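Local coordinates for protein DNA replication initiator (Cdc21/Cdc54) (Methanothermobacter thermautotrophicus, PDB 1LTL) that probably unwinds DNA at replication forks as an ATP-driven MCM helicase, this piece being its zinc-containing N-terminal part, at residues I200-E205 and N237-N242; V131-E136 and D172-L177. One frame throughout, in Å; residues are numbered along the deposited sequence.

Interaction 1: I200-E205 and N237-N242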
ATOM      1  N   ILE A 200      28.710 -42.376   1.518  1.00 39.49           N
ATOM      2  CA  ILE A 200      28.208 -41.107   1.991  1.00 33.60           C
ATOM      3  C   ILE A 200      29.026 -39.992   1.378  1.00 31.81           C
ATOM      4  O   ILE A 200      30.198 -40.178   1.086  1.00 33.08           O
ATOM      5  CB  ILE A 200      28.277 -40.991   3.501  1.00 30.76           C
ATOM      6  CG1 ILE A 200      27.394 -39.828   3.937  1.00 29.07           C
ATOM      7  CG2 ILE A 200      29.706 -40.764   3.947  1.00 28.96           C
ATOM      8  CD1 ILE A 200      27.262 -39.708   5.392  1.00 27.00           C
ATOM      9  N   THR A 201      28.429 -38.824   1.182  1.00 28.92           N
ATOM     10  CA  THR A 201      29.177 -37.737   0.575  1.00 25.17           C
ATOM     11  C   THR A 201      30.029 -36.951   1.542  1.00 22.14           C
ATOM     12  O   THR A 201      29.621 -36.652   2.661  1.00 21.45           O
ATOM     13  CB  THR A 201      28.246 -36.772  -0.158  1.00 26.00           C
ATOM     14  OG1 THR A 201      27.771 -37.392  -1.357  1.00 29.73           O
ATOM     15  CG2 THR A 201      28.967 -35.516  -0.525  1.00 25.20           C
ATOM     16  N   VAL A 202      31.235 -36.632   1.102  1.00 20.01           N
ATOM     17  CA  VAL A 202      32.124 -35.840   1.927  1.00 21.41           C
ATOM     18  C   VAL A 202      32.445 -34.561   1.175  1.00 20.34           C
ATOM     19  O   VAL A 202      32.641 -34.565  -0.040  1.00 21.84           O
ATOM     20  CB  VAL A 202      33.429 -36.599   2.286  1.00 22.20           C
ATOM     21  CG1 VAL A 202      34.388 -35.695   3.050  1.00 19.87           C
ATOM     22  CG2 VAL A 202      33.083 -37.798   3.135  1.00 24.86           C
ATOM     23  N   VAL A 203      32.463 -33.463   1.911  1.00 18.37           N
ATOM     24  CA  VAL A 203      32.750 -32.183   1.329  1.00 18.91           C
ATOM     25  C   VAL A 203      34.056 -31.677   1.859  1.00 20.75           C
ATOM     26  O   VAL A 203      34.226 -31.498   3.065  1.00 21.44           O
ATOM     27  CB  VAL A 203      31.673 -31.175   1.678  1.00 18.58           C
ATOM     28  CG1 VAL A 203      32.135 -29.786   1.327  1.00 16.80           C
ATOM     29  CG2 VAL A 203      30.404 -31.521   0.937  1.00 17.30           C
ATOM     30  N   LEU A 204      34.986 -31.434   0.952  1.00 21.66           N
ATOM     31  CA  LEU A 204      36.287 -30.940   1.347  1.00 22.19           C
ATOM     32  C   LEU A 204      36.451 -29.513   0.871  1.00 23.57           C
ATOM     33  O   LEU A 204      36.186 -29.206  -0.289  1.00 23.87           O
ATOM     34  CB  LEU A 204      37.370 -31.817   0.734  1.00 20.94           C
ATOM     35  CG  LEU A 204      37.474 -33.272   1.167  1.00 21.87           C
ATOM     36  CD1 LEU A 204      38.641 -33.905   0.414  1.00 24.70           C
ATOM     37  CD2 LEU A 204      37.689 -33.387   2.665  1.00 21.26           C
ATOM     38  N   GLU A 205      36.890 -28.633   1.759  1.00 24.42           N
ATOM     39  CA  GLU A 205      37.087 -27.254   1.354  1.00 25.96           C
ATOM     40  C   GLU A 205      38.442 -26.682   1.752  1.00 28.13           C
ATOM     41  O   GLU A 205      39.172 -27.268   2.541  1.00 28.80           O
ATOM     42  CB  GLU A 205      35.977 -26.386   1.915  1.00 24.72           C
ATOM     43  CG  GLU A 205      34.600 -26.872   1.542  1.00 23.00           C
ATOM     44  CD  GLU A 205      33.548 -25.875   1.928  1.00 23.33           C
ATOM     45  OE1 GLU A 205      33.749 -25.215   2.986  1.00 20.31           O
ATOM     46  OE2 GLU A 205      32.531 -25.762   1.191  1.00 21.61           O
ATOM     47  N   ASN A 237      22.114 -37.069   4.360  1.00 24.07           N
ATOM     48  CA  ASN A 237      23.232 -36.610   5.187  1.00 22.95           C
ATOM     49  C   ASN A 237      24.558 -36.644   4.466  1.00 20.49           C
ATOM     50  O   ASN A 237      24.773 -37.468   3.583  1.00 21.10           O
ATOM     51  CB  ASN A 237      23.359 -37.431   6.465  1.00 25.34           C
ATOM     52  CG  ASN A 237      22.107 -37.399   7.313  1.00 27.73           C
ATOM     53  OD1 ASN A 237      21.355 -36.422   7.308  1.00 30.00           O
ATOM     54  ND2 ASN A 237      21.892 -38.458   8.074  1.00 27.54           N
ATOM     55  N   PHE A 238      25.450 -35.734   4.832  1.00 17.76           N
ATOM     56  CA  PHE A 238      26.776 -35.712   4.222  1.00 17.08           C
ATOM     57  C   PHE A 238      27.773 -35.263   5.274  1.00 17.40           C
ATOM     58  O   PHE A 238      27.389 -34.681   6.290  1.00 19.01           O
ATOM     59  CB  PHE A 238      26.814 -34.778   2.984  1.00 15.83           C
ATOM     60  CG  PHE A 238      26.740 -33.309   3.318  1.00 14.87           C
ATOM     61  CD1 PHE A 238      27.883 -32.596   3.650  1.00 12.90           C
ATOM     62  CD2 PHE A 238      25.516 -32.659   3.395  1.00 13.91           C
ATOM     63  CE1 PHE A 238      27.802 -31.281   4.054  1.00 11.64           C
ATOM     64  CE2 PHE A 238      25.440 -31.338   3.803  1.00 10.66           C
ATOM     65  CZ  PHE A 238      26.582 -30.656   4.131  1.00 10.70           C
ATOM     66  N   ILE A 239      29.048 -35.547   5.059  1.00 17.25           N
ATOM     67  CA  ILE A 239      30.029 -35.099   6.037  1.00 19.53           C
ATOM     68  C   ILE A 239      30.817 -33.912   5.537  1.00 20.03           C
ATOM     69  O   ILE A 239      31.324 -33.903   4.409  1.00 21.34           O
ATOM     70  CB  ILE A 239      31.071 -36.167   6.406  1.00 20.65           C
ATOM     71  CG1 ILE A 239      30.398 -37.399   7.011  1.00 20.93           C
ATOM     72  CG2 ILE A 239      32.054 -35.576   7.391  1.00 18.70           C
ATOM     73  CD1 ILE A 239      31.245 -38.637   6.902  1.00 21.62           C
ATOM     74  N   TYR A 240      30.909 -32.906   6.397  1.00 20.24           N
ATOM     75  CA  TYR A 240      31.669 -31.701   6.111  1.00 19.59           C
ATOM     76  C   TYR A 240      33.020 -31.987   6.759  1.00 19.98           C
ATOM     77  O   TYR A 240      33.185 -31.892   7.984  1.00 19.15           O
ATOM     78  CB  TYR A 240      31.006 -30.482   6.756  1.00 20.07           C
ATOM     79  CG  TYR A 240      31.712 -29.198   6.426  1.00 23.89           C
ATOM     80  CD1 TYR A 240      31.924 -28.836   5.099  1.00 27.12           C
ATOM     81  CD2 TYR A 240      32.265 -28.397   7.425  1.00 23.77           C
ATOM     82  CE1 TYR A 240      32.683 -27.728   4.761  1.00 27.04           C
ATOM     83  CE2 TYR A 240      33.032 -27.273   7.102  1.00 25.05           C
ATOM     84  CZ  TYR A 240      33.243 -26.951   5.757  1.00 28.33           C
ATOM     85  OH  TYR A 240      34.047 -25.885   5.371  1.00 31.40           O
ATOM     86  N   GLY A 241      33.975 -32.354   5.914  1.00 21.36           N
ATOM     87  CA  GLY A 241      35.307 -32.703   6.366  1.00 23.60           C
ATOM     88  C   GLY A 241      36.074 -31.643   7.119  1.00 27.36           C
ATOM     89  O   GLY A 241      36.100 -30.484   6.713  1.00 28.73           O
ATOM     90  N   ASN A 242      36.694 -32.047   8.227  1.00 30.77           N
ATOM     91  CA  ASN A 242      37.505 -31.149   9.029  1.00 33.68           C
ATOM     92  C   ASN A 242      38.938 -31.603   8.981  1.00 37.02           C
ATOM     93  O   ASN A 242      39.839 -30.813   8.762  1.00 39.28           O
ATOM     94  CB  ASN A 242      37.100 -31.156  10.488  1.00 33.85           C
ATOM     95  CG  ASN A 242      38.071 -30.359  11.350  1.00 35.82           C
ATOM     96  OD1 ASN A 242      37.832 -29.189  11.668  1.00 37.14           O
ATOM     97  ND2 ASN A 242      39.182 -30.984  11.714  1.00 34.66           N
TER
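Glu205 reaches across to the phenol of Tyr240 at one end of a parallel strand pair, whose short axes diverge by 30°. Along its side chain, CB lies 4.0 Å from Tyr240 OH, and CG is 3.8 Å from Tyr240 CE1. Next, CD sits in the ring plane beyond the edge, 3.5 Å from Tyr240 CE1, with the carboxylate turned 90° to the ring. At the tip, OE1 accepts a hydrogen bond from Tyr240 OH, modelled at 2.5 Å, while OE2 turns to Arg129 in a salt bridge and to Thr179 OG1, so both oxygens are engaged. Tyr240 keeps CG anti to its backbone N (chi1 -177°), which carries the ring past Val203, whose CG1 lies near the ring plane, 3.9 Å from Tyr240 CD1. A phenylalanine in place of Tyr240 would probably leave Glu205 OE1 without this donor, the carboxylate then relying on its OE2 partners.

Backbone bonds set the register: Ile239 N to Thr201 O (2.7 Å), Val203 N to Ile239 O (2.8 Å) and Gly241 N to Val203 O (3.0 Å), the last the most bent. Ile239 thus bonds through both N and O to the residues flanking Val202, as in a parallel bridge. Val203 also meets the Phe238 ring obliquely through CG2, on the Tyr240 face of the sheet; Val202 and Ile239 lie side by side on the other face, where Ile239 touches Val116. Strand 199-205 is flanked by antiparallel strand 175-185 on its other edge, and strand 234-243 continues the curled OB-domain sheet into strand 217-229.

Interaction 2: V131-E136 and D172-L177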
ATOM      1  N   VAL A 131      32.112 -17.762   0.301  1.00 31.90           N
ATOM      2  CA  VAL A 131      32.201 -17.977   1.745  1.00 32.49           C
ATOM      3  C   VAL A 131      31.729 -16.734   2.435  1.00 32.52           C
ATOM      4  O   VAL A 131      31.125 -16.806   3.485  1.00 34.29           O
ATOM      5  CB  VAL A 131      33.633 -18.223   2.243  1.00 33.39           C
ATOM      6  CG1 VAL A 131      33.989 -19.690   2.122  1.00 36.00           C
ATOM      7  CG2 VAL A 131      34.600 -17.365   1.466  1.00 33.91           C
ATOM      8  N   LYS A 132      32.028 -15.582   1.855  1.00 32.83           N
ATOM      9  CA  LYS A 132      31.606 -14.326   2.448  1.00 33.11           C
ATOM     10  C   LYS A 132      30.872 -13.562   1.375  1.00 30.68           C
ATOM     11  O   LYS A 132      31.490 -12.996   0.486  1.00 30.39           O
ATOM     12  CB  LYS A 132      32.825 -13.533   2.931  1.00 38.51           C
ATOM     13  CG  LYS A 132      32.488 -12.287   3.752  1.00 45.18           C
ATOM     14  CD  LYS A 132      33.756 -11.575   4.268  1.00 51.26           C
ATOM     15  CE  LYS A 132      34.605 -12.493   5.190  1.00 54.79           C
ATOM     16  NZ  LYS A 132      35.991 -11.962   5.510  1.00 55.48           N
ATOM     17  N   ALA A 133      29.545 -13.588   1.443  1.00 28.69           N
ATOM     18  CA  ALA A 133      28.709 -12.899   0.469  1.00 26.17           C
ATOM     19  C   ALA A 133      28.476 -11.470   0.903  1.00 24.78           C
ATOM     20  O   ALA A 133      28.201 -11.190   2.066  1.00 24.14           O
ATOM     21  CB  ALA A 133      27.389 -13.602   0.322  1.00 25.77           C
ATOM     22  N   VAL A 134      28.598 -10.555  -0.036  1.00 23.09           N
ATOM     23  CA  VAL A 134      28.375  -9.166   0.287  1.00 22.06           C
ATOM     24  C   VAL A 134      27.063  -8.721  -0.329  1.00 21.72           C
ATOM     25  O   VAL A 134      26.833  -8.924  -1.516  1.00 23.51           O
ATOM     26  CB  VAL A 134      29.519  -8.301  -0.233  1.00 21.45           C
ATOM     27  CG1 VAL A 134      29.181  -6.840  -0.068  1.00 18.73           C
ATOM     28  CG2 VAL A 134      30.781  -8.648   0.520  1.00 18.77           C
ATOM     29  N   PHE A 135      26.190  -8.131   0.470  1.00 19.96           N
ATOM     30  CA  PHE A 135      24.923  -7.694  -0.074  1.00 19.39           C
ATOM     31  C   PHE A 135      24.755  -6.189  -0.021  1.00 21.43           C
ATOM     32  O   PHE A 135      25.310  -5.499   0.846  1.00 19.88           O
ATOM     33  CB  PHE A 135      23.748  -8.310   0.679  1.00 18.42           C
ATOM     34  CG  PHE A 135      23.722  -9.809   0.679  1.00 16.90           C
ATOM     35  CD1 PHE A 135      24.471 -10.527   1.589  1.00 15.39           C
ATOM     36  CD2 PHE A 135      22.907 -10.501  -0.201  1.00 15.48           C
ATOM     37  CE1 PHE A 135      24.408 -11.900   1.617  1.00 14.97           C
ATOM     38  CE2 PHE A 135      22.840 -11.878  -0.176  1.00 13.82           C
ATOM     39  CZ  PHE A 135      23.589 -12.574   0.733  1.00 14.33           C
ATOM     40  N   GLU A 136      23.977  -5.686  -0.974  1.00 22.56           N
ATOM     41  CA  GLU A 136      23.651  -4.275  -1.030  1.00 22.17           C
ATOM     42  C   GLU A 136      22.205  -4.201  -0.558  1.00 23.14           C
ATOM     43  O   GLU A 136      21.317  -4.852  -1.102  1.00 22.94           O
ATOM     44  CB  GLU A 136      23.732  -3.755  -2.453  1.00 25.59           C
ATOM     45  CG  GLU A 136      23.311  -2.306  -2.611  1.00 29.00           C
ATOM     46  CD  GLU A 136      23.081  -1.935  -4.076  1.00 33.77           C
ATOM     47  OE1 GLU A 136      22.031  -2.326  -4.657  1.00 34.01           O
ATOM     48  OE2 GLU A 136      23.965  -1.255  -4.656  1.00 37.17           O
ATOM     49  N   ASP A 172      30.779  -9.477  -7.378  1.00 41.20           N
ATOM     50  CA  ASP A 172      32.117  -8.924  -7.535  1.00 43.89           C
ATOM     51  C   ASP A 172      32.771  -8.463  -6.250  1.00 43.30           C
ATOM     52  O   ASP A 172      33.963  -8.158  -6.234  1.00 42.89           O
ATOM     53  CB  ASP A 172      32.113  -7.767  -8.526  1.00 49.42           C
ATOM     54  CG  ASP A 172      31.712  -8.203  -9.920  1.00 56.50           C
ATOM     55  OD1 ASP A 172      31.887  -9.414 -10.243  1.00 57.32           O
ATOM     56  OD2 ASP A 172      31.231  -7.333 -10.701  1.00 60.03           O
ATOM     57  N   GLU A 173      32.011  -8.404  -5.167  1.00 42.07           N
ATOM     58  CA  GLU A 173      32.601  -7.967  -3.921  1.00 42.03           C
ATOM     59  C   GLU A 173      32.665  -9.083  -2.914  1.00 41.59           C
ATOM     60  O   GLU A 173      33.140  -8.898  -1.794  1.00 41.79           O
ATOM     61  CB  GLU A 173      31.828  -6.797  -3.351  1.00 42.84           C
ATOM     62  CG  GLU A 173      31.998  -5.549  -4.176  1.00 47.21           C
ATOM     63  CD  GLU A 173      31.427  -4.329  -3.498  1.00 50.28           C
ATOM     64  OE1 GLU A 173      31.746  -4.114  -2.300  1.00 52.38           O
ATOM     65  OE2 GLU A 173      30.672  -3.574  -4.158  1.00 51.36           O
ATOM     66  N   SER A 174      32.213 -10.255  -3.331  1.00 39.78           N
ATOM     67  CA  SER A 174      32.210 -11.399  -2.458  1.00 38.88           C
ATOM     68  C   SER A 174      33.493 -12.221  -2.535  1.00 39.14           C
ATOM     69  O   SER A 174      34.199 -12.188  -3.539  1.00 40.40           O
ATOM     70  CB  SER A 174      30.987 -12.242  -2.784  1.00 37.87           C
ATOM     71  OG  SER A 174      29.822 -11.480  -2.548  1.00 34.02           O
ATOM     72  N   GLU A 175      33.797 -12.944  -1.459  1.00 39.00           N
ATOM     73  CA  GLU A 175      34.996 -13.775  -1.400  1.00 38.66           C
ATOM     74  C   GLU A 175      34.661 -15.229  -1.657  1.00 34.12           C
ATOM     75  O   GLU A 175      33.701 -15.757  -1.114  1.00 35.04           O
ATOM     76  CB  GLU A 175      35.671 -13.627  -0.033  1.00 45.34           C
ATOM     77  CG  GLU A 175      36.394 -12.288   0.187  1.00 54.17           C
ATOM     78  CD  GLU A 175      36.800 -12.062   1.646  1.00 60.36           C
ATOM     79  OE1 GLU A 175      37.305 -13.015   2.301  1.00 62.83           O
ATOM     80  OE2 GLU A 175      36.625 -10.919   2.142  1.00 64.01           O
ATOM     81  N   PHE A 176      35.458 -15.869  -2.498  1.00 28.32           N
ATOM     82  CA  PHE A 176      35.239 -17.260  -2.829  1.00 24.82           C
ATOM     83  C   PHE A 176      36.163 -18.188  -2.072  1.00 24.14           C
ATOM     84  O   PHE A 176      37.009 -17.755  -1.299  1.00 24.26           O
ATOM     85  CB  PHE A 176      35.398 -17.483  -4.328  1.00 24.50           C
ATOM     86  CG  PHE A 176      34.294 -16.886  -5.137  1.00 23.23           C
ATOM     87  CD1 PHE A 176      34.152 -15.513  -5.240  1.00 21.90           C
ATOM     88  CD2 PHE A 176      33.353 -17.700  -5.754  1.00 24.30           C
ATOM     89  CE1 PHE A 176      33.091 -14.955  -5.941  1.00 20.81           C
ATOM     90  CE2 PHE A 176      32.281 -17.144  -6.461  1.00 22.13           C
ATOM     91  CZ  PHE A 176      32.156 -15.771  -6.552  1.00 20.01           C
ATOM     92  N   LEU A 177      36.022 -19.477  -2.330  1.00 24.05           N
ATOM     93  CA  LEU A 177      36.811 -20.457  -1.619  1.00 24.92           C
ATOM     94  C   LEU A 177      36.671 -21.810  -2.294  1.00 25.31           C
ATOM     95  O   LEU A 177      35.580 -22.182  -2.705  1.00 26.94           O
ATOM     96  CB  LEU A 177      36.310 -20.475  -0.190  1.00 25.96           C
ATOM     97  CG  LEU A 177      36.604 -21.648   0.713  1.00 27.54           C
ATOM     98  CD1 LEU A 177      37.088 -21.102   2.047  1.00 26.57           C
ATOM     99  CD2 LEU A 177      35.349 -22.495   0.872  1.00 25.87           C
TER
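A classic beta bulge joins these two antiparallel pieces: Val131 and Lys132 both face Glu175, whose carbonyl O receives Val131 N at 2.9 Å and, more weakly, Lys132 N at 3.4 Å. The return bond, Glu175 N to Lys132 O (3.0 Å), completes a hydrogen-bonded pair, and the end-to-end directions of the touching parts are 175° apart. The chain also turns a corner at 131-132, where the bulge sits.

Beyond the bulge a side chain replaces the backbone acceptor. Ser174 OG lies anti to its own carbonyl carbon (chi1 -62°), from where it accepts Val134 N at 2.9 Å and donates to Leu170 O; one hydroxyl thereby ties two chain segments together. Val134 CG2 packs against the backbone of the same loop, 3.3 Å from Glu173 O.

Lys132 and Glu175 run side by side, pointing the same way. A bend at chi3 (-60°) leaves Lys132 NZ 3.6 Å from Glu175 OE2, with OE1 equally distant, so the ammonium stands before both carboxylate oxygens in a rather long salt bridge near the surface. Val131, the first bulge residue, crosses Leu177 at about a right angle, CG1 lying 3.4 Å from Leu177 CD2. Phe176 points away from this pairing and meets Phe235 of a neighbouring subunit edge-to-face.

The first strand runs on to Cys137, which with Cys140, Cys159 and Cys162 binds zinc, so the bulge marks the bend by which a long OB-domain strand enters a four-cysteine zinc module, consistent with the MCM N-terminal architecture.

Overall arrangement
Both segments of interaction 2 precede those of interaction 1 in the sequence, and the centres lie 22 Å apart. Strand 175-185 links them: it starts in interaction 2 and then pairs antiparallel with strand 199-205, the first strand of interaction 1. Both therefore belong to one curled mixed sheet. Interaction 1 lies nearer the middle of the chain, about 9 Å from its centre, whereas interaction 2 lies about 18 Å out, toward the zinc. They meet where Glu205 OE1 packs 3.8 Å from Leu177 CD2. The zinc-bearing extension is thus continuous with the OB-domain sheet through shared strands, and both contacts touch other subunits of the twelve-chain assembly, interaction 1 through Asn237 and interaction 2 chiefly through Phe176.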